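Local coordinates for protein COMB10 (Helicobacter pylori, PDB 2BHV) that is a core subunit of the Com type IV secretion system and belongs to the TrbI/VirB10 family, at residues Pro49-Ala61 and Ile210-Val222. Residues are numbered along the deposited sequence; the frame is centred on the assembly and turned at random.
Sequences PAFLITPISSQIA and IAPIVVIREGSRV
Ile56 and Ile216 sit side by side on one face of the first of two antiparallel strand pairings in this VirB10-family protein: 56-57 with 215-216 in a small three-stranded sheet, and 48-52 with 221-226 in the large mixed sheet, joined along both segments by short loops. Their backbones form a hydrogen-bonded pair, Ile56 N to Ile216 O and Ile216 N to Ile56 O both measuring 2.9 Å, and the two branch carbons face each other, Ile56 CB 4.2 Å from Ile216 CB. Ile216 sends its CG2 methyl, placed opposite the backbone N, to Leu52 CD1, 3.9 Å away, the two side chains meeting at a slant. Leu52 CD1 also rests against CB of Ser220, so this leucine spans the gap between the two pairings. Leu103 of strand 103-111 packs on both isoleucines, while Ile196 of the second subunit touches Ile216.

On the 210-222 side the gap is a type II turn from Arg217 to Ser220; Ile53 to Pro55 bridge it on the other. Gly219 gives its N-H to Leu52 O, and Glu218 lies alongside Pro55, both pointing the same way, its OE1 3.8 Å from Pro55 CB. Pairing resumes with Leu52 N to Ser220 O and goes on to the hydrogen-bonded pair Ala50-Val222. On the other face, Arg221 CD lies beside Phe51 CB, while its guanidinium makes a salt bridge with Glu69.

At the far end Ile213 CG2 touches the amide end of Gln59, 3.5 Å from OE1. Just before it, Ser58, whose CB points toward 210-222, accepts the Val214 N-H on OG at 2.7 Å in an almost straight bond, 176° at the hydrogen.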
loop_
_atom_site.group_PDB
_atom_site.type_symbol
_atom_site.label_atom_id
_atom_site.label_comp_id
_atom_site.label_asym_id
_atom_site.label_seq_id
_atom_site.Cartn_x
_atom_site.Cartn_y
_atom_site.Cartn_z
ATOM N N PRO A 49 -7.167 -27.075 -18.309
ATOM C CA PRO A 49 -6.183 -26.094 -18.720
ATOM C C PRO A 49 -6.642 -25.319 -19.958
ATOM O O PRO A 49 -7.144 -25.901 -20.918
ATOM C CB PRO A 49 -4.963 -26.944 -19.028
ATOM C CG PRO A 49 -5.529 -28.243 -19.445
ATOM C CD PRO A 49 -6.778 -28.441 -18.678
ATOM N N ALA A 50 -6.481 -24.006 -19.916
ATOM C CA ALA A 50 -6.878 -23.156 -21.020
ATOM C C ALA A 50 -5.960 -21.948 -21.093
ATOM O O ALA A 50 -5.304 -21.588 -20.112
ATOM C CB ALA A 50 -8.327 -22.722 -20.872
ATOM N N PHE A 51 -5.900 -21.337 -22.265
ATOM C CA PHE A 51 -5.209 -20.081 -22.437
ATOM C C PHE A 51 -6.179 -19.007 -22.903
ATOM O O PHE A 51 -7.152 -19.311 -23.598
ATOM C CB PHE A 51 -4.018 -20.219 -23.401
ATOM C CG PHE A 51 -4.396 -20.575 -24.829
ATOM C CD1 PHE A 51 -4.657 -19.577 -25.765
ATOM C CD2 PHE A 51 -4.435 -21.906 -25.247
ATOM C CE1 PHE A 51 -4.983 -19.899 -27.081
ATOM C CE2 PHE A 51 -4.765 -22.232 -26.546
ATOM C CZ PHE A 51 -5.037 -21.229 -27.467
ATOM N N LEU A 52 -5.914 -17.757 -22.512
ATOM C CA LEU A 52 -6.797 -16.647 -22.840
ATOM C C LEU A 52 -6.531 -16.120 -24.226
ATOM O O LEU A 52 -5.386 -15.820 -24.563
ATOM C CB LEU A 52 -6.611 -15.515 -21.854
ATOM C CG LEU A 52 -6.918 -15.744 -20.379
ATOM C CD1 LEU A 52 -6.707 -14.447 -19.618
ATOM C CD2 LEU A 52 -8.343 -16.265 -20.173
ATOM N N ILE A 53 -7.598 -16.006 -25.021
ATOM C CA ILE A 53 -7.539 -15.415 -26.357
ATOM C C ILE A 53 -7.727 -13.913 -26.239
ATOM O O ILE A 53 -7.179 -13.153 -27.017
ATOM C CB ILE A 53 -8.611 -16.027 -27.291
ATOM C CG1 ILE A 53 -8.298 -17.499 -27.550
ATOM C CG2 ILE A 53 -8.689 -15.280 -28.607
ATOM C CD1 ILE A 53 -9.509 -18.315 -27.964
ATOM N N THR A 54 -8.486 -13.503 -25.236
ATOM C CA THR A 54 -8.842 -12.109 -24.998
ATOM C C THR A 54 -8.204 -11.648 -23.697
ATOM O O THR A 54 -8.159 -12.415 -22.752
ATOM C CB THR A 54 -10.367 -11.998 -24.881
ATOM O OG1 THR A 54 -10.933 -12.058 -26.196
ATOM C CG2 THR A 54 -10.812 -10.700 -24.183
ATOM N N PRO A 55 -7.693 -10.403 -23.642
ATOM C CA PRO A 55 -7.130 -9.917 -22.380
ATOM C C PRO A 55 -8.204 -9.544 -21.353
ATOM O O PRO A 55 -9.367 -9.356 -21.704
ATOM C CB PRO A 55 -6.350 -8.669 -22.803
ATOM C CG PRO A 55 -7.027 -8.192 -23.999
ATOM C CD PRO A 55 -7.577 -9.399 -24.710
ATOM N N ILE A 56 -7.795 -9.459 -20.093
ATOM C CA ILE A 56 -8.632 -8.967 -19.003
ATOM C C ILE A 56 -8.005 -7.703 -18.411
ATOM O O ILE A 56 -7.001 -7.793 -17.684
ATOM C CB ILE A 56 -8.725 -10.008 -17.872
ATOM C CG1 ILE A 56 -9.383 -11.299 -18.369
ATOM C CG2 ILE A 56 -9.492 -9.446 -16.676
ATOM C CD1 ILE A 56 -9.444 -12.399 -17.306
ATOM N N SER A 57 -8.586 -6.536 -18.720
ATOM C CA SER A 57 -8.135 -5.250 -18.134
ATOM C C SER A 57 -8.852 -4.933 -16.802
ATOM O O SER A 57 -10.012 -5.305 -16.621
ATOM C CB SER A 57 -8.365 -4.111 -19.117
ATOM O OG SER A 57 -9.753 -3.997 -19.408
ATOM N N SER A 58 -8.167 -4.248 -15.882
ATOM C CA SER A 58 -8.729 -4.012 -14.527
ATOM C C SER A 58 -9.626 -2.765 -14.402
ATOM O O SER A 58 -10.303 -2.605 -13.378
ATOM C CB SER A 58 -7.648 -4.018 -13.428
ATOM O OG SER A 58 -6.987 -2.765 -13.331
ATOM N N GLN A 59 -9.629 -1.885 -15.411
ATOM C CA GLN A 59 -10.639 -0.828 -15.435
ATOM C C GLN A 59 -11.932 -1.411 -16.021
ATOM O O GLN A 59 -12.855 -1.760 -15.282
ATOM C CB GLN A 59 -10.189 0.436 -16.209
ATOM C CG GLN A 59 -8.670 0.782 -16.197
ATOM C CD GLN A 59 -8.026 0.729 -17.621
ATOM O OE1 GLN A 59 -7.732 -0.355 -18.161
ATOM N NE2 GLN A 59 -7.811 1.899 -18.215
ATOM N N ILE A 60 -11.975 -1.509 -17.349
ATOM C CA ILE A 60 -13.045 -2.194 -18.092
ATOM C C ILE A 60 -13.481 -3.505 -17.402
ATOM O O ILE A 60 -12.636 -4.343 -17.067
ATOM C CB ILE A 60 -12.569 -2.546 -19.554
ATOM C CG1 ILE A 60 -12.230 -1.276 -20.355
ATOM C CG2 ILE A 60 -13.575 -3.487 -20.281
ATOM C CD1 ILE A 60 -11.167 -1.494 -21.479
ATOM N N ALA A 61 -14.789 -3.643 -17.158
ATOM C CA ALA A 61 -15.409 -4.941 -16.917
ATOM C C ALA A 61 -15.951 -5.399 -18.272
ATOM O O ALA A 61 -16.596 -4.622 -18.955
ATOM C CB ALA A 61 -16.521 -4.815 -15.912
ATOM N N ILE A 210 -5.906 4.532 -4.008
ATOM C CA ILE A 210 -6.186 4.215 -5.407
ATOM C C ILE A 210 -5.379 2.957 -5.813
ATOM O O ILE A 210 -4.300 2.706 -5.271
ATOM C CB ILE A 210 -5.933 5.432 -6.340
ATOM C CG1 ILE A 210 -6.605 6.685 -5.750
ATOM C CG2 ILE A 210 -6.440 5.145 -7.770
ATOM C CD1 ILE A 210 -6.412 7.972 -6.562
ATOM N N ALA A 211 -5.935 2.155 -6.727
ATOM C CA ALA A 211 -5.332 0.870 -7.125
ATOM C C ALA A 211 -4.681 0.995 -8.489
ATOM O O ALA A 211 -5.066 1.872 -9.257
ATOM C CB ALA A 211 -6.386 -0.245 -7.139
ATOM N N PRO A 212 -3.692 0.123 -8.800
ATOM C CA PRO A 212 -3.061 0.246 -10.118
ATOM C C PRO A 212 -3.895 -0.432 -11.183
ATOM O O PRO A 212 -4.755 -1.258 -10.877
ATOM C CB PRO A 212 -1.723 -0.482 -9.944
ATOM C CG PRO A 212 -1.985 -1.510 -8.882
ATOM C CD PRO A 212 -3.120 -0.994 -8.016
ATOM N N ILE A 213 -3.659 -0.067 -12.427
ATOM C CA ILE A 213 -4.254 -0.784 -13.521
ATOM C C ILE A 213 -3.546 -2.130 -13.607
ATOM O O ILE A 213 -2.320 -2.207 -13.596
ATOM C CB ILE A 213 -4.139 -0.015 -14.860
ATOM C CG1 ILE A 213 -4.381 1.488 -14.654
ATOM C CG2 ILE A 213 -5.113 -0.597 -15.897
ATOM C CD1 ILE A 213 -3.109 2.298 -14.382
ATOM N N VAL A 214 -4.331 -3.189 -13.640
ATOM C CA VAL A 214 -3.808 -4.522 -13.802
ATOM C C VAL A 214 -4.392 -5.142 -15.063
ATOM O O VAL A 214 -5.609 -5.215 -15.236
ATOM C CB VAL A 214 -4.151 -5.407 -12.619
ATOM C CG1 VAL A 214 -3.639 -6.817 -12.856
ATOM C CG2 VAL A 214 -3.567 -4.844 -11.364
ATOM N N VAL A 215 -3.511 -5.592 -15.944
ATOM C CA VAL A 215 -3.945 -6.290 -17.126
ATOM C C VAL A 215 -3.425 -7.715 -17.072
ATOM O O VAL A 215 -2.272 -7.943 -16.707
ATOM C CB VAL A 215 -3.510 -5.563 -18.433
ATOM C CG1 VAL A 215 -3.666 -6.478 -19.641
ATOM C CG2 VAL A 215 -4.316 -4.291 -18.616
ATOM N N ILE A 216 -4.302 -8.664 -17.396
ATOM C CA ILE A 216 -3.898 -10.030 -17.626
ATOM C C ILE A 216 -3.934 -10.252 -19.141
ATOM O O ILE A 216 -5.009 -10.338 -19.737
ATOM C CB ILE A 216 -4.793 -10.992 -16.855
ATOM C CG1 ILE A 216 -4.608 -10.754 -15.349
ATOM C CG2 ILE A 216 -4.447 -12.436 -17.199
ATOM C CD1 ILE A 216 -5.668 -11.350 -14.487
ATOM N N ARG A 217 -2.754 -10.289 -19.764
ATOM C CA ARG A 217 -2.641 -10.318 -21.227
ATOM C C ARG A 217 -3.193 -11.597 -21.838
ATOM O O ARG A 217 -3.186 -12.655 -21.222
ATOM C CB ARG A 217 -1.180 -10.157 -21.663
ATOM C CG ARG A 217 -0.729 -8.723 -21.945
ATOM C CD ARG A 217 -0.292 -8.025 -20.651
ATOM N NE ARG A 217 0.751 -7.010 -20.862
ATOM C CZ ARG A 217 2.058 -7.187 -20.627
ATOM N NH1 ARG A 217 2.534 -8.358 -20.172
ATOM N NH2 ARG A 217 2.899 -6.177 -20.846
ATOM N N GLU A 218 -3.656 -11.501 -23.069
ATOM C CA GLU A 218 -3.992 -12.691 -23.825
ATOM C C GLU A 218 -2.750 -13.585 -23.944
ATOM O O GLU A 218 -1.631 -13.093 -23.982
ATOM C CB GLU A 218 -4.561 -12.307 -25.205
ATOM C CG GLU A 218 -3.548 -11.754 -26.211
ATOM C CD GLU A 218 -3.244 -10.273 -26.050
ATOM O OE1 GLU A 218 -3.440 -9.699 -24.957
ATOM O OE2 GLU A 218 -2.795 -9.675 -27.047
ATOM N N GLY A 219 -2.954 -14.892 -23.990
ATOM C CA GLY A 219 -1.851 -15.836 -23.968
ATOM C C GLY A 219 -1.573 -16.325 -22.559
ATOM O O GLY A 219 -0.819 -17.285 -22.352
ATOM N N SER A 220 -2.177 -15.658 -21.577
ATOM C CA SER A 220 -2.082 -16.093 -20.208
ATOM C C SER A 220 -2.655 -17.482 -20.111
ATOM O O SER A 220 -3.646 -17.800 -20.763
ATOM C CB SER A 220 -2.841 -15.145 -19.295
ATOM O OG SER A 220 -2.154 -13.917 -19.159
ATOM N N ARG A 221 -2.018 -18.301 -19.287
ATOM C CA ARG A 221 -2.385 -19.690 -19.127
ATOM C C ARG A 221 -3.117 -19.892 -17.811
ATOM O O ARG A 221 -2.718 -19.376 -16.772
ATOM C CB ARG A 221 -1.127 -20.534 -19.150
ATOM C CG ARG A 221 -1.223 -21.794 -19.987
ATOM C CD ARG A 221 -0.842 -21.500 -21.395
ATOM N NE ARG A 221 -0.550 -22.702 -22.168
ATOM C CZ ARG A 221 0.588 -22.912 -22.834
ATOM N NH1 ARG A 221 1.565 -22.007 -22.823
ATOM N NH2 ARG A 221 0.754 -24.031 -23.522
ATOM N N VAL A 222 -4.178 -20.682 -17.853
ATOM C CA VAL A 222 -5.135 -20.738 -16.763
ATOM C C VAL A 222 -5.661 -22.173 -16.521
ATOM O O VAL A 222 -5.701 -22.974 -17.446
ATOM C CB VAL A 222 -6.271 -19.739 -17.083
ATOM C CG1 VAL A 222 -7.643 -20.382 -17.038
ATOM C CG2 VAL A 222 -6.164 -18.499 -16.205
#